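Local structure of glycosyl hydrolase (Aspergillus fumigatus, 2X8R) at residues Gly59-Ala64 with Pro93-Ile98; Tyr137-Trp142 with Val160-Ser165. The protein probably acts as a lysozyme of glycoside hydrolase family 25, cleaving the beta-1,4 linkages between N-acetylmuramic acid and N-acetylglucosamine in bacterial peptidoglycan. All coordinates share one frame; numbering follows the deposited sequence.

Contact 1. Residues Gly59-Ala64 with Pro93-Ile98; sequences GGYHFA and PGMLDI
With CG lodged between its backbone N and carbonyl carbon (chi1 75°), Tyr-61 lies alongside Met-95 and Asp-97, while the extended first torsion of Asp-97 (chi1 175°) lifts its carboxylate to the rings of both Tyr-61 and Phe-63. OD2 of Asp-97 comes within 3.4 Å of Phe-63 CD2 and 3.8 Å of Tyr-61 CE1. The carboxylate plane is steeply inclined to the Phe-63 ring, at 69°. Met-95 runs straight as far as its sulfur and then bends, setting CE 3.7 Å from Tyr-61 CB. Strands 57-63 and 95-97 are parallel neighbours joined through helix 71-79, a beta-alpha-beta unit of the TIM-barrel-like GH25 domain. Their backbones alternate donor and acceptor: Met-95 N bonds Gly-60 O, His-62 N bonds Met-95 O, and Asp-97 N reaches His-62 O at 2.9 Å. Ala-64 N then bonds Asp-97 O (3.0 Å), which also shares a water with Ala-64 O. On the other face of the sheet, Leu-96 CD1 touches the edge of the His-62 ring and packs 3.8 Å from Ala-64 CB. Thr-34 and Gln-74 hydrogen-bond the two ring nitrogens of His-62, and helix 112-130 packs against Leu-96 through Ile-119 and Phe-122.

Contact 2. Residues Tyr137-Trp142 with Val160-Ser165; sequences YTTADW and VLAAYS
Tyr-137 reaches past Val-160 to Ala-162, its ring raised from the sheet beside the neighbouring strand by a CG that stands opposite the backbone N (chi1 166°). Val-160 CG1 meets that ring at its edge, in plane, 3.6 Å from CD2. Farther out, the methyl of Ala-162 approaches the phenol end obliquely, with CB 3.7 Å from Tyr-137 OH. The hydroxyls of Tyr-137 and Tyr-164, whose side chains cross at about a right angle, both hydrogen-bond Gln-183 OE1, so one amide oxygen holds the two phenols near each other. Thr-139 divides its branches between two tasks. Its chi1 of 65° turns OG1 forward, into the first turn of the helix, to accept from Trp-142 N at 2.9 Å, an N-cap bond at the start of helix 140-147, and sends CG2 across to Ala-162 O at 3.6 Å. Leu-161, on the other side of the strand, brings CD1 to within 3.7 Å of Ala-140 N. That amide donates to a water which in turn donates to Ala-162 O, bridging the first turn of the helix to the end of the strand. Two backbone bonds, Thr-138 N to Val-160 O and Ala-162 N to Thr-138 O (3.0 Å), the second nearly straight at the hydrogen (172°), join the parallel strands. Strand 159-162 lies in the sheet between strands 135-138 and 181-185, and closes the beta-alpha-beta unit that strand 135-138 and helix 140-147 begin.

In the fold
Contacts 1 and 2 follow one another along the chain, their centres about 14 Å apart, and meet where strand 95-97 pairs with strand 135-138. The join is made by Leu-96 O with Tyr-137 N (2.9 Å) and, beyond the strand, by Ile-98 O with Thr-138 OG1 (2.9 Å). Side chains close it on both faces: Asp-97 OD1 lies 3.3 Å from Tyr-137 CD1, and Ile-98 CG1 lies 3.4 Å from Trp-142 CH2. Asp-97, Ile-98 and Glu-99 spell the DXE sequence motif of this enzyme. Tyr-137 and Phe-63 also touch Glu-99, so contact 1 contains one acid of the motif and side chains of both contacts touch the other, consistent with an active site at the C-terminal ends of the barrel strands.

Contact 1. Residues Gly59-Ala64 with Pro93-Ile98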
ATOM      1  N   GLY A  59      -8.591  -1.282  -2.264  1.00  6.98           N
ATOM      2  CA  GLY A  59      -8.015  -2.178  -1.255  1.00  6.86           C
ATOM      3  C   GLY A  59      -7.634  -1.347  -0.039  1.00  6.93           C
ATOM      4  O   GLY A  59      -7.703  -0.083  -0.065  1.00  7.80           O
ATOM      5  N   GLY A  60      -7.310  -2.034   1.058  1.00  7.19           N
ATOM      6  CA  GLY A  60      -6.913  -1.323   2.283  1.00  6.67           C
ATOM      7  C   GLY A  60      -5.405  -1.207   2.398  1.00  6.38           C
ATOM      8  O   GLY A  60      -4.664  -1.912   1.687  1.00  5.76           O
ATOM      9  N   TYR A  61      -4.936  -0.305   3.276  1.00  5.78           N
ATOM     10  CA  TYR A  61      -3.532  -0.362   3.621  1.00  5.72           C
ATOM     11  C   TYR A  61      -3.333  -0.212   5.110  1.00  5.64           C
ATOM     12  O   TYR A  61      -4.216   0.321   5.789  1.00  5.52           O
ATOM     13  CB  TYR A  61      -2.695   0.657   2.802  1.00  5.93           C
ATOM     14  CG  TYR A  61      -2.774   2.146   3.171  1.00  6.46           C
ATOM     15  CD1 TYR A  61      -2.040   2.657   4.226  1.00  6.54           C
ATOM     16  CD2 TYR A  61      -3.517   3.048   2.381  1.00  6.20           C
ATOM     17  CE1 TYR A  61      -2.049   4.047   4.513  1.00  6.43           C
ATOM     18  CE2 TYR A  61      -3.504   4.422   2.649  1.00  6.39           C
ATOM     19  CZ  TYR A  61      -2.778   4.909   3.708  1.00  6.80           C
ATOM     20  OH  TYR A  61      -2.776   6.279   4.007  1.00  7.55           O
ATOM     21  N   HIS A  62      -2.200  -0.740   5.586  1.00  5.63           N
ATOM     22  CA  HIS A  62      -1.824  -0.744   6.983  1.00  5.50           C
ATOM     23  C   HIS A  62      -0.587   0.149   7.195  1.00  6.23           C
ATOM     24  O   HIS A  62       0.418  -0.024   6.510  1.00  5.27           O
ATOM     25  CB  HIS A  62      -1.492  -2.194   7.428  1.00  5.22           C
ATOM     26  CG  HIS A  62      -1.030  -2.257   8.847  1.00  5.26           C
ATOM     27  ND1 HIS A  62      -1.902  -2.099   9.904  1.00  5.50           N
ATOM     28  CD2 HIS A  62       0.213  -2.344   9.383  1.00  4.93           C
ATOM     29  CE1 HIS A  62      -1.215  -2.139  11.037  1.00  4.92           C
ATOM     30  NE2 HIS A  62       0.063  -2.275  10.747  1.00  5.25           N
ATOM     31  N   PHE A  63      -0.649   1.088   8.144  1.00  6.25           N
ATOM     32  CA  PHE A  63       0.559   1.818   8.444  1.00  6.42           C
ATOM     33  C   PHE A  63       1.355   1.061   9.509  1.00  6.16           C
ATOM     34  O   PHE A  63       0.949   1.006  10.663  1.00  6.70           O
ATOM     35  CB  PHE A  63       0.288   3.241   8.904  1.00  7.07           C
ATOM     36  CG  PHE A  63       1.527   4.026   8.953  1.00  7.70           C
ATOM     37  CD1 PHE A  63       2.307   4.058  10.106  1.00  8.62           C
ATOM     38  CD2 PHE A  63       2.003   4.631   7.796  1.00  8.04           C
ATOM     39  CE1 PHE A  63       3.537   4.756  10.122  1.00  8.83           C
ATOM     40  CE2 PHE A  63       3.231   5.292   7.809  1.00  8.57           C
ATOM     41  CZ  PHE A  63       3.971   5.357   8.988  1.00  9.00           C
ATOM     42  N   ALA A  64       2.490   0.532   9.121  1.00  5.44           N
ATOM     43  CA  ALA A  64       3.288  -0.239  10.014  1.00  6.15           C
ATOM     44  C   ALA A  64       3.896   0.570  11.134  1.00  6.25           C
ATOM     45  O   ALA A  64       4.319   1.638  10.912  1.00  6.16           O
ATOM     46  CB  ALA A  64       4.375  -0.899   9.274  1.00  5.53           C
ATOM     47  N   PRO A  93      -4.978  -6.397  -3.669  1.00  6.66           N
ATOM     48  CA  PRO A  93      -4.363  -6.977  -2.462  1.00  7.54           C
ATOM     49  C   PRO A  93      -4.000  -5.875  -1.443  1.00  6.84           C
ATOM     50  O   PRO A  93      -3.647  -4.748  -1.847  1.00  7.57           O
ATOM     51  CB  PRO A  93      -3.064  -7.616  -2.981  1.00  7.76           C
ATOM     52  CG  PRO A  93      -2.856  -7.040  -4.348  1.00  8.31           C
ATOM     53  CD  PRO A  93      -4.142  -6.517  -4.876  1.00  8.24           C
ATOM     54  N   GLY A  94      -4.073  -6.195  -0.151  1.00  6.19           N
ATOM     55  CA  GLY A  94      -3.739  -5.222   0.915  1.00  6.25           C
ATOM     56  C   GLY A  94      -2.320  -4.694   0.720  1.00  5.93           C
ATOM     57  O   GLY A  94      -1.452  -5.370   0.203  1.00  7.07           O
ATOM     58  N   MET A  95      -2.062  -3.468   1.168  1.00  6.26           N
ATOM     59  CA  MET A  95      -0.775  -2.841   0.958  1.00  5.82           C
ATOM     60  C   MET A  95      -0.178  -2.531   2.342  1.00  6.03           C
ATOM     61  O   MET A  95      -0.862  -1.979   3.223  1.00  6.28           O
ATOM     62  CB  MET A  95      -0.956  -1.546   0.134  1.00  6.09           C
ATOM     63  CG  MET A  95       0.337  -0.692   0.073  1.00  6.30           C
ATOM     64  SD  MET A  95       0.049   0.700  -1.059  1.00  7.76           S
ATOM     65  CE  MET A  95      -0.500   1.967   0.068  1.00  8.49           C
ATOM     66  N   LEU A  96       1.067  -2.950   2.536  1.00  5.58           N
ATOM     67  CA  LEU A  96       1.798  -2.599   3.750  1.00  5.70           C
ATOM     68  C   LEU A  96       2.536  -1.297   3.520  1.00  5.81           C
ATOM     69  O   LEU A  96       3.417  -1.241   2.659  1.00  5.65           O
ATOM     70  CB  LEU A  96       2.808  -3.688   4.056  1.00  5.37           C
ATOM     71  CG  LEU A  96       3.807  -3.410   5.205  1.00  5.70           C
ATOM     72  CD1 LEU A  96       3.123  -3.245   6.575  1.00  5.68           C
ATOM     73  CD2 LEU A  96       4.864  -4.574   5.274  1.00  6.15           C
ATOM     74  N   ASP A  97       2.192  -0.261   4.277  1.00  5.98           N
ATOM     75  CA  ASP A  97       2.894   1.030   4.197  1.00  6.37           C
ATOM     76  C   ASP A  97       4.006   0.982   5.230  1.00  6.10           C
ATOM     77  O   ASP A  97       3.755   1.092   6.435  1.00  6.78           O
ATOM     78  CB  ASP A  97       1.881   2.155   4.455  1.00  7.08           C
ATOM     79  CG  ASP A  97       2.502   3.540   4.520  1.00  7.81           C
ATOM     80  OD1 ASP A  97       3.738   3.658   4.680  1.00  7.92           O
ATOM     81  OD2 ASP A  97       1.710   4.503   4.364  1.00  7.36           O
ATOM     82  N   ILE A  98       5.199   0.757   4.741  1.00  6.12           N
ATOM     83  CA  ILE A  98       6.349   0.545   5.593  1.00  6.11           C
ATOM     84  C   ILE A  98       7.466   1.570   5.217  1.00  6.83           C
ATOM     85  O   ILE A  98       8.168   1.376   4.266  1.00  6.30           O
ATOM     86  CB  ILE A  98       6.846  -0.921   5.526  1.00  5.85           C
ATOM     87  CG1 ILE A  98       8.108  -1.127   6.364  1.00  5.59           C
ATOM     88  CG2 ILE A  98       7.050  -1.365   4.115  1.00  5.64           C
ATOM     89  CD1 ILE A  98       7.954  -0.979   7.839  1.00  5.80           C
TER
HETATM   90  O   HOH W   1       5.548   2.488   8.226  1.00  7.68           O

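Contact 2. Residues Tyr137-Trp142 with Val160-Ser165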
ATOM      1  N   TYR A 137       4.602  -0.734   0.113  1.00  6.70           N
ATOM      2  CA  TYR A 137       4.736   0.702  -0.181  1.00  6.30           C
ATOM      3  C   TYR A 137       5.911   1.266   0.616  1.00  6.39           C
ATOM      4  O   TYR A 137       5.941   1.172   1.854  1.00  5.65           O
ATOM      5  CB  TYR A 137       3.432   1.469   0.180  1.00  6.91           C
ATOM      6  CG  TYR A 137       3.576   2.992   0.225  1.00  7.51           C
ATOM      7  CD1 TYR A 137       3.851   3.633   1.423  1.00  7.84           C
ATOM      8  CD2 TYR A 137       3.434   3.758  -0.921  1.00  7.66           C
ATOM      9  CE1 TYR A 137       3.989   5.009   1.494  1.00  8.91           C
ATOM     10  CE2 TYR A 137       3.547   5.144  -0.884  1.00  7.83           C
ATOM     11  CZ  TYR A 137       3.828   5.765   0.339  1.00  8.61           C
ATOM     12  OH  TYR A 137       3.944   7.144   0.445  1.00  9.27           O
ATOM     13  N   THR A 138       6.858   1.893  -0.090  1.00  6.64           N
ATOM     14  CA  THR A 138       8.010   2.464   0.596  1.00  6.79           C
ATOM     15  C   THR A 138       8.702   3.464  -0.326  1.00  7.36           C
ATOM     16  O   THR A 138       8.178   3.765  -1.409  1.00  6.12           O
ATOM     17  CB  THR A 138       8.958   1.324   1.051  1.00  7.08           C
ATOM     18  OG1 THR A 138       9.928   1.823   2.001  1.00  7.10           O
ATOM     19  CG2 THR A 138       9.662   0.711  -0.162  1.00  7.65           C
ATOM     20  N   THR A 139       9.801   4.042   0.149  1.00  6.84           N
ATOM     21  CA  THR A 139      10.673   4.797  -0.739  1.00  7.54           C
ATOM     22  C   THR A 139      11.975   4.044  -0.899  1.00  7.73           C
ATOM     23  O   THR A 139      12.352   3.252  -0.036  1.00  7.53           O
ATOM     24  CB  THR A 139      10.987   6.230  -0.236  1.00  7.16           C
ATOM     25  OG1 THR A 139      11.748   6.157   0.980  1.00  7.75           O
ATOM     26  CG2 THR A 139       9.686   7.037   0.039  1.00  7.41           C
ATOM     27  N   ALA A 140      12.714   4.339  -1.973  1.00  7.94           N
ATOM     28  CA  ALA A 140      14.025   3.694  -2.143  1.00  9.29           C
ATOM     29  C   ALA A 140      14.963   4.065  -0.971  1.00  8.85           C
ATOM     30  O   ALA A 140      15.681   3.209  -0.452  1.00  8.76           O
ATOM     31  CB  ALA A 140      14.642   4.070  -3.497  1.00  9.97           C
ATOM     32  N   ASP A 141      14.911   5.333  -0.559  1.00  9.40           N
ATOM     33  CA  ASP A 141      15.739   5.861   0.523  1.00  9.00           C
ATOM     34  C   ASP A 141      15.456   5.094   1.814  1.00  8.29           C
ATOM     35  O   ASP A 141      16.381   4.655   2.513  1.00  8.36           O
ATOM     36  CB  ASP A 141      15.438   7.348   0.759  1.00 10.65           C
ATOM     37  CG  ASP A 141      16.018   7.822   2.072  1.00 11.78           C
ATOM     38  OD1 ASP A 141      17.225   8.104   2.078  1.00 13.07           O
ATOM     39  OD2 ASP A 141      15.281   7.835   3.090  1.00 13.55           O
ATOM     40  N   TRP A 142      14.163   4.938   2.143  1.00  7.49           N
ATOM     41  CA  TRP A 142      13.830   4.253   3.379  1.00  7.66           C
ATOM     42  C   TRP A 142      14.264   2.776   3.341  1.00  7.02           C
ATOM     43  O   TRP A 142      14.880   2.271   4.278  1.00  7.06           O
ATOM     44  CB  TRP A 142      12.327   4.378   3.637  1.00  6.71           C
ATOM     45  CG  TRP A 142      12.003   3.852   5.067  1.00  6.94           C
ATOM     46  CD1 TRP A 142      11.879   4.587   6.196  1.00  6.95           C
ATOM     47  CD2 TRP A 142      11.764   2.482   5.442  1.00  7.01           C
ATOM     48  NE1 TRP A 142      11.572   3.761   7.276  1.00  6.67           N
ATOM     49  CE2 TRP A 142      11.531   2.465   6.840  1.00  6.64           C
ATOM     50  CE3 TRP A 142      11.771   1.265   4.739  1.00  6.99           C
ATOM     51  CZ2 TRP A 142      11.264   1.266   7.559  1.00  7.32           C
ATOM     52  CZ3 TRP A 142      11.534   0.073   5.434  1.00  6.87           C
ATOM     53  CH2 TRP A 142      11.278   0.079   6.834  1.00  7.63           C
ATOM     54  N   VAL A 160       5.079  -0.587  -4.426  1.00  6.59           N
ATOM     55  CA  VAL A 160       4.389   0.665  -4.604  1.00  6.88           C
ATOM     56  C   VAL A 160       5.450   1.664  -4.182  1.00  7.29           C
ATOM     57  O   VAL A 160       5.799   1.762  -2.987  1.00  7.47           O
ATOM     58  CB  VAL A 160       3.103   0.816  -3.708  1.00  6.53           C
ATOM     59  CG1 VAL A 160       2.388   2.189  -4.014  1.00  6.42           C
ATOM     60  CG2 VAL A 160       2.163  -0.380  -3.933  1.00  6.17           C
ATOM     61  N   LEU A 161       5.964   2.407  -5.155  1.00  7.22           N
ATOM     62  CA  LEU A 161       7.159   3.222  -4.905  1.00  7.70           C
ATOM     63  C   LEU A 161       6.883   4.701  -4.904  1.00  7.65           C
ATOM     64  O   LEU A 161       6.418   5.250  -5.896  1.00  7.14           O
ATOM     65  CB  LEU A 161       8.240   2.876  -5.953  1.00  8.18           C
ATOM     66  CG  LEU A 161       9.633   3.500  -5.868  1.00  8.56           C
ATOM     67  CD1 LEU A 161      10.272   3.246  -4.497  1.00  7.97           C
ATOM     68  CD2 LEU A 161      10.534   2.899  -7.010  1.00  8.36           C
ATOM     69  N   ALA A 162       7.170   5.370  -3.782  1.00  7.89           N
ATOM     70  CA  ALA A 162       6.884   6.804  -3.695  1.00  7.78           C
ATOM     71  C   ALA A 162       8.122   7.579  -4.111  1.00  8.96           C
ATOM     72  O   ALA A 162       9.200   7.349  -3.549  1.00  7.98           O
ATOM     73  CB  ALA A 162       6.431   7.210  -2.288  1.00  9.54           C
ATOM     74  N   ALA A 163       7.964   8.467  -5.089  1.00  8.60           N
ATOM     75  CA  ALA A 163       9.062   9.319  -5.583  1.00 10.17           C
ATOM     76  C   ALA A 163       8.381  10.448  -6.333  1.00 11.53           C
ATOM     77  O   ALA A 163       7.851  10.243  -7.444  1.00 12.61           O
ATOM     78  CB  ALA A 163      10.061   8.510  -6.482  1.00 11.53           C
ATOM     79  N   TYR A 164       8.367  11.636  -5.721  1.00 10.81           N
ATOM     80  CA  TYR A 164       7.550  12.730  -6.220  1.00 12.14           C
ATOM     81  C   TYR A 164       8.289  13.514  -7.309  1.00 14.88           C
ATOM     82  O   TYR A 164       9.289  14.215  -7.049  1.00 16.20           O
ATOM     83  CB  TYR A 164       6.998  13.622  -5.092  1.00 11.08           C
ATOM     84  CG  TYR A 164       6.184  12.893  -4.042  1.00 10.53           C
ATOM     85  CD1 TYR A 164       5.642  11.611  -4.292  1.00 10.46           C
ATOM     86  CD2 TYR A 164       5.926  13.474  -2.808  1.00 11.07           C
ATOM     87  CE1 TYR A 164       4.903  10.951  -3.293  1.00  9.55           C
ATOM     88  CE2 TYR A 164       5.206  12.815  -1.800  1.00 10.40           C
ATOM     89  CZ  TYR A 164       4.690  11.562  -2.060  1.00 10.02           C
ATOM     90  OH  TYR A 164       3.993  10.881  -1.101  1.00  9.30           O
ATOM     91  N   SER A 165       7.809  13.340  -8.529  1.00 14.19           N
ATOM     92  CA  SER A 165       8.501  13.856  -9.699  1.00 15.23           C
ATOM     93  C   SER A 165       7.661  13.769 -10.946  1.00 15.78           C
ATOM     94  O   SER A 165       6.690  13.005 -11.012  1.00 14.58           O
ATOM     95  CB  SER A 165       9.767  13.054  -9.950  1.00 16.90           C
ATOM     96  OG  SER A 165      10.515  13.699 -10.984  1.00 21.87           O
TER
HETATM   97  O   HOH W   2      11.828   6.300  -3.825  1.00  8.59           O